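Local coordinates for 2-hydroxyhepta-2,4-diene-1,7-dioate isomerase (Corynebacterium glutamicum, PDB 4DBF), which probably acts as a metal-dependent decarboxylase of oxaloacetate and belongs to the fumarylacetoacetate hydrolase (FAH) family of lyases and isomerases, at residues Thr115-Phe129 with Arg182-Pro194. Numbering follows the deposited sequence.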
loop_
_atom_site.group_PDB
_atom_site.type_symbol
_atom_site.label_atom_id
_atom_site.label_comp_id
_atom_site.label_asym_id
_atom_site.label_seq_id
_atom_site.Cartn_x
_atom_site.Cartn_y
_atom_site.Cartn_z
ATOM N N THR A 115 5.470 1.778 4.954
ATOM C CA THR A 115 5.898 2.513 6.096
ATOM C C THR A 115 5.761 1.766 7.422
ATOM O O THR A 115 6.323 2.148 8.377
ATOM C CB THR A 115 5.173 3.861 6.167
ATOM O OG1 THR A 115 3.812 3.693 5.856
ATOM C CG2 THR A 115 5.766 4.780 5.189
ATOM N N ALA A 116 5.017 0.684 7.440
ATOM C CA ALA A 116 4.903 -0.134 8.631
ATOM C C ALA A 116 6.108 -1.041 8.827
ATOM O O ALA A 116 6.393 -1.469 9.879
ATOM C CB ALA A 116 3.638 -0.949 8.601
ATOM N N VAL A 117 6.771 -1.327 7.744
ATOM C CA VAL A 117 7.866 -2.262 7.714
ATOM C C VAL A 117 9.039 -1.773 8.543
ATOM O O VAL A 117 9.403 -0.657 8.482
ATOM C CB VAL A 117 8.311 -2.559 6.277
ATOM C CG1 VAL A 117 9.500 -3.474 6.292
ATOM C CG2 VAL A 117 7.169 -3.161 5.496
ATOM N N THR A 118 9.577 -2.665 9.341
ATOM C CA THR A 118 10.833 -2.464 10.029
ATOM C C THR A 118 11.663 -3.759 10.098
ATOM O O THR A 118 11.223 -4.791 9.669
ATOM C CB THR A 118 10.640 -1.808 11.421
ATOM O OG1 THR A 118 11.873 -1.329 11.918
ATOM C CG2 THR A 118 10.122 -2.786 12.392
ATOM N N GLY A 119 12.858 -3.668 10.628
ATOM C CA GLY A 119 13.738 -4.801 10.619
ATOM C C GLY A 119 13.939 -5.495 11.935
ATOM O O GLY A 119 13.392 -5.094 12.912
ATOM N N PRO A 120 14.771 -6.518 11.947
ATOM C CA PRO A 120 15.109 -7.218 13.176
ATOM C C PRO A 120 15.702 -6.298 14.215
ATOM O O PRO A 120 16.492 -5.495 13.878
ATOM C CB PRO A 120 16.129 -8.223 12.727
ATOM C CG PRO A 120 15.846 -8.432 11.325
ATOM C CD PRO A 120 15.334 -7.169 10.781
ATOM N N GLU A 121 15.300 -6.470 15.451
ATOM C CA GLU A 121 15.757 -5.689 16.593
ATOM C C GLU A 121 15.325 -4.233 16.671
ATOM O O GLU A 121 15.561 -3.627 17.652
ATOM C CB GLU A 121 17.249 -5.818 16.865
ATOM C CG GLU A 121 17.780 -7.214 16.835
ATOM C CD GLU A 121 17.193 -8.144 17.854
ATOM O OE1 GLU A 121 16.647 -7.710 18.863
ATOM O OE2 GLU A 121 17.315 -9.342 17.662
ATOM N N SER A 122 14.662 -3.709 15.663
ATOM C CA SER A 122 14.114 -2.377 15.734
ATOM C C SER A 122 12.875 -2.326 16.601
ATOM O O SER A 122 12.082 -3.206 16.582
ATOM C CB SER A 122 13.703 -1.900 14.367
ATOM O OG SER A 122 14.764 -1.447 13.635
ATOM N N PRO A 123 12.705 -1.258 17.338
ATOM C CA PRO A 123 11.571 -1.183 18.240
ATOM C C PRO A 123 10.244 -1.079 17.517
ATOM O O PRO A 123 10.103 -0.404 16.535
ATOM C CB PRO A 123 11.838 0.077 19.041
ATOM C CG PRO A 123 13.232 0.415 18.815
ATOM C CD PRO A 123 13.570 -0.092 17.469
ATOM N N ILE A 124 9.276 -1.782 18.047
ATOM C CA ILE A 124 7.896 -1.613 17.704
ATOM C C ILE A 124 7.388 -0.447 18.553
ATOM O O ILE A 124 7.296 -0.545 19.726
ATOM C CB ILE A 124 7.091 -2.870 18.049
ATOM C CG1 ILE A 124 7.538 -4.048 17.205
ATOM C CG2 ILE A 124 5.623 -2.615 17.892
ATOM C CD1 ILE A 124 7.125 -5.382 17.734
ATOM N N ARG A 125 7.075 0.658 17.938
ATOM C CA ARG A 125 6.719 1.854 18.686
ATOM C C ARG A 125 5.221 2.093 18.746
ATOM O O ARG A 125 4.623 2.522 17.818
ATOM C CB ARG A 125 7.439 3.070 18.139
ATOM C CG ARG A 125 8.911 2.835 17.942
ATOM C CD ARG A 125 9.587 3.977 17.249
ATOM N NE ARG A 125 9.867 4.994 18.219
ATOM C CZ ARG A 125 9.235 6.141 18.321
ATOM N NH1 ARG A 125 8.283 6.464 17.505
ATOM N NH2 ARG A 125 9.579 6.975 19.256
ATOM N N ILE A 126 4.653 1.841 19.892
ATOM C CA ILE A 126 3.236 1.936 20.070
ATOM C C ILE A 126 2.747 3.316 20.448
ATOM O O ILE A 126 3.037 3.779 21.491
ATOM C CB ILE A 126 2.784 0.964 21.146
ATOM C CG1 ILE A 126 3.192 -0.442 20.803
ATOM C CG2 ILE A 126 1.295 1.052 21.350
ATOM C CD1 ILE A 126 3.208 -1.354 21.974
ATOM N N PRO A 127 1.977 3.966 19.609
ATOM C CA PRO A 127 1.391 5.246 20.010
ATOM C C PRO A 127 0.318 5.110 21.078
ATOM O O PRO A 127 -0.217 4.071 21.300
ATOM C CB PRO A 127 0.811 5.806 18.742
ATOM C CG PRO A 127 0.870 4.730 17.758
ATOM C CD PRO A 127 1.506 3.533 18.308
ATOM N N SER A 128 0.053 6.199 21.758
ATOM C CA SER A 128 -0.793 6.158 22.933
ATOM C C SER A 128 -2.215 5.752 22.648
ATOM O O SER A 128 -2.822 5.160 23.450
ATOM C CB SER A 128 -0.787 7.495 23.638
ATOM O OG SER A 128 -1.303 8.480 22.812
ATOM N N PHE A 129 -2.708 6.084 21.483
ATOM C CA PHE A 129 -4.062 5.773 21.108
ATOM C C PHE A 129 -4.242 4.365 20.614
ATOM O O PHE A 129 -5.323 3.983 20.262
ATOM C CB PHE A 129 -4.560 6.734 20.050
ATOM C CG PHE A 129 -3.735 6.753 18.831
ATOM C CD1 PHE A 129 -4.024 5.937 17.771
ATOM C CD2 PHE A 129 -2.650 7.568 18.752
ATOM C CE1 PHE A 129 -3.253 5.951 16.646
ATOM C CE2 PHE A 129 -1.875 7.593 17.629
ATOM C CZ PHE A 129 -2.170 6.777 16.579
ATOM N N ARG A 182 -5.598 0.946 9.755
ATOM C CA ARG A 182 -4.879 1.710 10.804
ATOM C C ARG A 182 -4.284 0.865 11.925
ATOM O O ARG A 182 -3.085 0.986 12.268
ATOM C CB ARG A 182 -5.793 2.848 11.356
ATOM C CG ARG A 182 -5.059 3.781 12.296
ATOM C CD ARG A 182 -5.929 5.050 12.540
ATOM N NE ARG A 182 -7.162 4.727 13.295
ATOM C CZ ARG A 182 -7.560 5.370 14.410
ATOM N NH1 ARG A 182 -6.818 6.341 14.924
ATOM N NH2 ARG A 182 -8.718 5.060 15.000
ATOM N N ALA A 183 -5.072 -0.054 12.449
ATOM C CA ALA A 183 -4.643 -0.923 13.554
ATOM C C ALA A 183 -3.383 -1.708 13.199
ATOM O O ALA A 183 -2.634 -2.104 14.105
ATOM C CB ALA A 183 -5.731 -1.982 13.860
ATOM N N LYS A 184 -3.199 -2.030 11.895
ATOM C CA LYS A 184 -2.091 -2.900 11.511
ATOM C C LYS A 184 -1.019 -2.137 10.735
ATOM O O LYS A 184 -0.041 -2.716 10.292
ATOM C CB LYS A 184 -2.638 -4.035 10.655
ATOM C CG LYS A 184 -3.556 -5.025 11.472
ATOM C CD LYS A 184 -3.990 -6.159 10.616
ATOM C CE LYS A 184 -4.652 -7.296 11.494
ATOM N NZ LYS A 184 -3.679 -8.392 11.850
ATOM N N GLY A 185 -1.268 -0.849 10.523
ATOM C CA GLY A 185 -0.534 -0.043 9.525
ATOM C C GLY A 185 0.247 1.112 10.158
ATOM O O GLY A 185 0.920 1.860 9.448
ATOM N N ILE A 186 0.214 1.188 11.493
ATOM C CA ILE A 186 1.012 2.210 12.247
ATOM C C ILE A 186 2.519 1.945 11.951
ATOM O O ILE A 186 2.945 0.784 11.840
ATOM C CB ILE A 186 0.658 2.142 13.733
ATOM C CG1 ILE A 186 -0.727 2.798 13.914
ATOM C CG2 ILE A 186 1.647 2.926 14.635
ATOM C CD1 ILE A 186 -1.520 2.387 15.217
ATOM N N ASP A 187 3.314 2.984 11.763
ATOM C CA ASP A 187 4.742 2.833 11.577
ATOM C C ASP A 187 5.309 1.794 12.582
ATOM O O ASP A 187 4.989 1.826 13.713
ATOM C CB ASP A 187 5.479 4.161 11.782
ATOM C CG ASP A 187 5.270 5.172 10.682
ATOM O OD1 ASP A 187 4.571 4.956 9.740
ATOM O OD2 ASP A 187 5.820 6.249 10.829
ATOM N N THR A 188 6.172 0.923 12.104
ATOM C CA THR A 188 6.845 -0.151 12.840
ATOM C C THR A 188 5.975 -1.403 13.161
ATOM O O THR A 188 6.489 -2.375 13.725
ATOM C CB THR A 188 7.623 0.256 14.161
ATOM O OG1 THR A 188 6.656 0.473 15.199
ATOM C CG2 THR A 188 8.573 1.500 13.940
ATOM N N PHE A 189 4.700 -1.387 12.716
ATOM C CA PHE A 189 3.828 -2.507 13.038
ATOM C C PHE A 189 4.016 -3.683 12.044
ATOM O O PHE A 189 3.243 -4.630 12.078
ATOM C CB PHE A 189 2.365 -2.036 13.019
ATOM C CG PHE A 189 1.939 -1.475 14.305
ATOM C CD1 PHE A 189 2.894 -0.893 15.153
ATOM C CD2 PHE A 189 0.608 -1.627 14.737
ATOM C CE1 PHE A 189 2.497 -0.397 16.413
ATOM C CE2 PHE A 189 0.195 -1.134 15.971
ATOM C CZ PHE A 189 1.128 -0.483 16.818
ATOM N N GLY A 190 5.053 -3.626 11.192
ATOM C CA GLY A 190 5.381 -4.798 10.358
ATOM C C GLY A 190 6.868 -5.193 10.413
ATOM O O GLY A 190 7.527 -5.230 9.363
ATOM N N PRO A 191 7.381 -5.575 11.567
ATOM C CA PRO A 191 8.720 -6.217 11.450
ATOM C C PRO A 191 8.839 -7.411 10.469
ATOM O O PRO A 191 7.926 -8.249 10.391
ATOM C CB PRO A 191 9.031 -6.685 12.842
ATOM C CG PRO A 191 8.063 -5.866 13.747
ATOM C CD PRO A 191 6.829 -5.678 12.932
ATOM N N ILE A 192 9.904 -7.427 9.694
ATOM C CA ILE A 192 10.200 -8.494 8.758
ATOM C C ILE A 192 11.675 -8.923 8.806
ATOM O O ILE A 192 12.521 -8.103 8.935
ATOM C CB ILE A 192 9.857 -8.097 7.329
ATOM C CG1 ILE A 192 8.408 -7.711 7.216
ATOM C CG2 ILE A 192 10.085 -9.227 6.391
ATOM C CD1 ILE A 192 8.076 -7.042 5.917
ATOM N N GLY A 193 11.915 -10.217 8.699
ATOM C CA GLY A 193 13.237 -10.768 8.796
ATOM C C GLY A 193 13.292 -12.170 9.320
ATOM O O GLY A 193 12.293 -12.766 9.528
ATOM N N PRO A 194 14.485 -12.680 9.549
ATOM C CA PRO A 194 15.724 -11.913 9.472
ATOM C C PRO A 194 16.411 -11.888 8.122
ATOM O O PRO A 194 17.281 -11.112 7.936
ATOM C CB PRO A 194 16.628 -12.659 10.423
ATOM C CG PRO A 194 16.187 -14.029 10.299
ATOM C CD PRO A 194 14.711 -13.972 10.191
HETATM O O HOH W 1 3.109 3.074 8.539
HETATM O O HOH W 2 8.493 1.242 10.209
HETATM O O HOH W 3 4.856 3.990 15.475
#
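Val117 and Thr118 pair in parallel with Gly190 and Pro191, a short parallel beta pairing of two bridges in the FAH-family catalytic fold. Gly190 N bonds to Ala116 O at 2.9 Å, Thr118 N to Gly190 O, and Ile192 N to Thr118 O. Val117 and Ile192 meet on one face through CG1 and CD1. On the other face, Thr118 CG2 rests against Pro191.

Residues 119-122 form a type II beta turn. The chain then returns as strand 124-126 and crosses over the type II turn 186-189. This second strand pairs with strand 279-287, so the segment joins two sheets. Thr188, in the turn, holds the crossing. Its CB lies 3.5 Å from Pro123 O, and its CG2 meets the same carbonyl. Its OG1 sits between backbone N and carbonyl carbon (chi1 76°). There it accepts a nearly straight bond from Arg125 N at 2.8 Å (N-H...O 164°) and donates to Asp187 O at 2.6 Å. These two bonds fix the hydroxyl's rotation. Water 3 donates to both Asp187 O and Arg125 O and closes the crossing beside it.

Against strand 124-126, the Phe189 ring touches Ile124 CG2 through CE1 and has Ile186 CB over the centre of one face. Ile126 CA lies at its edge. Ile186 CG2 meets Pro127 CG tip to tip, 3.7 Å away. Farther out, the Arg182 guanidinium lies nearly parallel to the Phe129 ring (planes 12° apart), with NH1 4.0 Å from Phe129 CE1; Arg182 also forms a salt bridge with Asp177.

The turn also reaches the dimer interface, where Asp187 OD2 forms a salt bridge with Lys148 and a hydrogen bond with Thr247, both of the second subunit. On the same carboxylate, OD1 accepts from water 1 at 2.7 Å, and that water takes a bond from Thr115 OG1 at 2.8 Å.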